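Local coordinates for polymerase nucleotidyl transferase domain-containing protein (Archaeoglobus fulgidus, PDB 1YLQ) that probably transfers nucleotidyl groups, as a small archaeal protein of the nucleotidyltransferase family, at residues A[10-14]-A[55-60]. Residues are numbered along the deposited sequence; the frame is centred on the assembly and turned at random.
Sequences ITKKD and EFFGKI
In this nucleotidyltransferase-type alpha/beta domain, helices 3-14 and 50-63 pack roughly antiparallel over the mixed sheet, and Asp14, Phe56, Ile10 and Ile60 join them through segments 10-14 and 55-60. The segment axes run at 151° and come no closer than 11.1 Å, a wide spacing that a large residue such as phenylalanine can bridge. Phe56 reaches toward helix 3-14 with its ring edge, while the side chain also touches Ile42 and Ile73 of the sheet and meets the ring of Phe47. Thr11 OG1 lies in the ring plane at that edge, 3.4 Å from Phe56 CZ. Threonine suits this buried place because its hydroxyl is hydrogen-bonded to Ile7 O within its own helix, while the rest of the side chain adds carbon surface against the ring and Ile42. Toward the start of segment 10-14 and the end of 55-60, branched aliphatic chains continue the apolar seam, Ile10 CG2 resting 3.9 Å from Ile60 CD1; Ile60 also reaches Phe71 of the sheet.

At the other end the seam turns polar. A chi1 of -167° swings Asp14 CG away from the backbone N and across to helix 50-63. There OD2 meets the Phe56 ring edge in the ring plane, 3.4 Å from CD1, with the carboxylate plane turned 70° from the ring. Asp14 OD1 forms a salt bridge with Arg52. Asp14 OD2 also lies 2.6 Å from Glu55 OE1, a close approach of two acids whose like charges Lys59 and Arg52 would offset. Lysine is apt here: Lys59 NZ forms a salt bridge across the helices to Asp14 OD2 at 3.2 Å. Within helix 50-63, one turn apart, the same amine is hydrogen-bonded and salt-bridged to Glu55, NZ meeting OE2 on its syn side at 2.8 Å.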
loop_
_atom_site.group_PDB
_atom_site.type_symbol
_atom_site.label_atom_id
_atom_site.label_comp_id
_atom_site.label_asym_id
_atom_site.label_seq_id
_atom_site.Cartn_x
_atom_site.Cartn_y
_atom_site.Cartn_z
ATOM N N ILE A 10 -14.393 -5.278 -7.155
ATOM C CA ILE A 10 -14.143 -6.403 -8.054
ATOM C C ILE A 10 -14.405 -7.729 -7.324
ATOM O O ILE A 10 -15.023 -8.635 -7.871
ATOM C CB ILE A 10 -12.672 -6.356 -8.578
ATOM C CG1 ILE A 10 -12.502 -5.143 -9.503
ATOM C CG2 ILE A 10 -12.241 -7.714 -9.241
ATOM C CD1 ILE A 10 -11.066 -4.615 -9.606
ATOM N N THR A 11 -13.941 -7.831 -6.084
ATOM C CA THR A 11 -13.985 -9.100 -5.359
ATOM C C THR A 11 -15.460 -9.441 -5.101
ATOM O O THR A 11 -15.948 -10.532 -5.466
ATOM C CB THR A 11 -13.225 -9.000 -4.013
ATOM O OG1 THR A 11 -11.835 -8.809 -4.271
ATOM C CG2 THR A 11 -13.455 -10.255 -3.103
ATOM N N LYS A 12 -16.171 -8.488 -4.521
ATOM C CA LYS A 12 -17.541 -8.742 -4.102
ATOM C C LYS A 12 -18.519 -8.920 -5.291
ATOM O O LYS A 12 -19.571 -9.558 -5.142
ATOM C CB LYS A 12 -18.013 -7.639 -3.159
ATOM C CG LYS A 12 -17.493 -7.725 -1.704
ATOM C CD LYS A 12 -17.096 -9.151 -1.252
ATOM C CE LYS A 12 -17.644 -9.461 0.150
ATOM N NZ LYS A 12 -18.221 -8.258 0.805
ATOM N N LYS A 13 -18.143 -8.391 -6.464
ATOM C CA LYS A 13 -18.903 -8.600 -7.705
ATOM C C LYS A 13 -18.858 -10.059 -8.174
ATOM O O LYS A 13 -19.838 -10.601 -8.704
ATOM C CB LYS A 13 -18.369 -7.704 -8.811
ATOM C CG LYS A 13 -19.280 -7.679 -9.997
ATOM C CD LYS A 13 -18.763 -6.882 -11.187
ATOM C CE LYS A 13 -19.690 -7.230 -12.369
ATOM N NZ LYS A 13 -19.190 -6.706 -13.668
ATOM N N ASP A 14 -17.698 -10.660 -8.016
ATOM C CA ASP A 14 -17.460 -12.055 -8.411
ATOM C C ASP A 14 -17.849 -13.037 -7.285
ATOM O O ASP A 14 -18.658 -13.973 -7.458
ATOM C CB ASP A 14 -15.974 -12.215 -8.802
ATOM C CG ASP A 14 -15.701 -13.532 -9.525
ATOM O OD1 ASP A 14 -16.425 -14.546 -9.281
ATOM O OD2 ASP A 14 -14.765 -13.540 -10.340
ATOM N N GLU A 55 -9.639 -17.995 -12.737
ATOM C CA GLU A 55 -10.490 -16.945 -13.312
ATOM C C GLU A 55 -10.357 -15.640 -12.498
ATOM O O GLU A 55 -10.119 -14.556 -13.040
ATOM C CB GLU A 55 -11.931 -17.486 -13.195
ATOM C CG GLU A 55 -13.081 -16.604 -13.576
ATOM C CD GLU A 55 -13.425 -15.509 -12.571
ATOM O OE1 GLU A 55 -13.851 -15.773 -11.415
ATOM O OE2 GLU A 55 -13.301 -14.353 -13.000
ATOM N N PHE A 56 -10.533 -15.759 -11.181
ATOM C CA PHE A 56 -10.552 -14.581 -10.321
ATOM C C PHE A 56 -9.152 -13.964 -10.257
ATOM O O PHE A 56 -8.953 -12.722 -10.371
ATOM C CB PHE A 56 -11.056 -14.921 -8.930
ATOM C CG PHE A 56 -11.155 -13.699 -8.032
ATOM C CD1 PHE A 56 -12.233 -12.816 -8.152
ATOM C CD2 PHE A 56 -10.162 -13.424 -7.132
ATOM C CE1 PHE A 56 -12.306 -11.658 -7.369
ATOM C CE2 PHE A 56 -10.207 -12.292 -6.342
ATOM C CZ PHE A 56 -11.305 -11.414 -6.448
ATOM N N PHE A 57 -8.174 -14.831 -10.061
ATOM C CA PHE A 57 -6.789 -14.361 -10.021
ATOM C C PHE A 57 -6.385 -13.619 -11.291
ATOM O O PHE A 57 -5.728 -12.565 -11.200
ATOM C CB PHE A 57 -5.797 -15.475 -9.679
ATOM C CG PHE A 57 -4.364 -15.024 -9.621
ATOM C CD1 PHE A 57 -3.812 -14.556 -8.401
ATOM C CD2 PHE A 57 -3.526 -15.167 -10.715
ATOM C CE1 PHE A 57 -2.450 -14.206 -8.313
ATOM C CE2 PHE A 57 -2.155 -14.779 -10.639
ATOM C CZ PHE A 57 -1.625 -14.304 -9.451
ATOM N N GLY A 58 -6.766 -14.144 -12.459
ATOM C CA GLY A 58 -6.440 -13.505 -13.715
ATOM C C GLY A 58 -7.076 -12.115 -13.804
ATOM O O GLY A 58 -6.423 -11.134 -14.181
ATOM N N LYS A 59 -8.355 -12.046 -13.447
ATOM C CA LYS A 59 -9.112 -10.774 -13.389
ATOM C C LYS A 59 -8.438 -9.724 -12.482
ATOM O O LYS A 59 -8.209 -8.578 -12.896
ATOM C CB LYS A 59 -10.516 -11.032 -12.830
ATOM C CG LYS A 59 -11.628 -10.375 -13.625
ATOM C CD LYS A 59 -12.839 -10.101 -12.758
ATOM C CE LYS A 59 -13.487 -11.365 -12.235
ATOM N NZ LYS A 59 -14.617 -11.876 -13.117
ATOM N N ILE A 60 -8.151 -10.100 -11.237
ATOM C CA ILE A 60 -7.678 -9.121 -10.272
ATOM C C ILE A 60 -6.252 -8.639 -10.567
ATOM O O ILE A 60 -5.962 -7.430 -10.422
ATOM C CB ILE A 60 -7.901 -9.567 -8.791
ATOM C CG1 ILE A 60 -7.862 -8.337 -7.857
ATOM C CG2 ILE A 60 -6.874 -10.568 -8.343
ATOM C CD1 ILE A 60 -9.130 -8.161 -6.995
#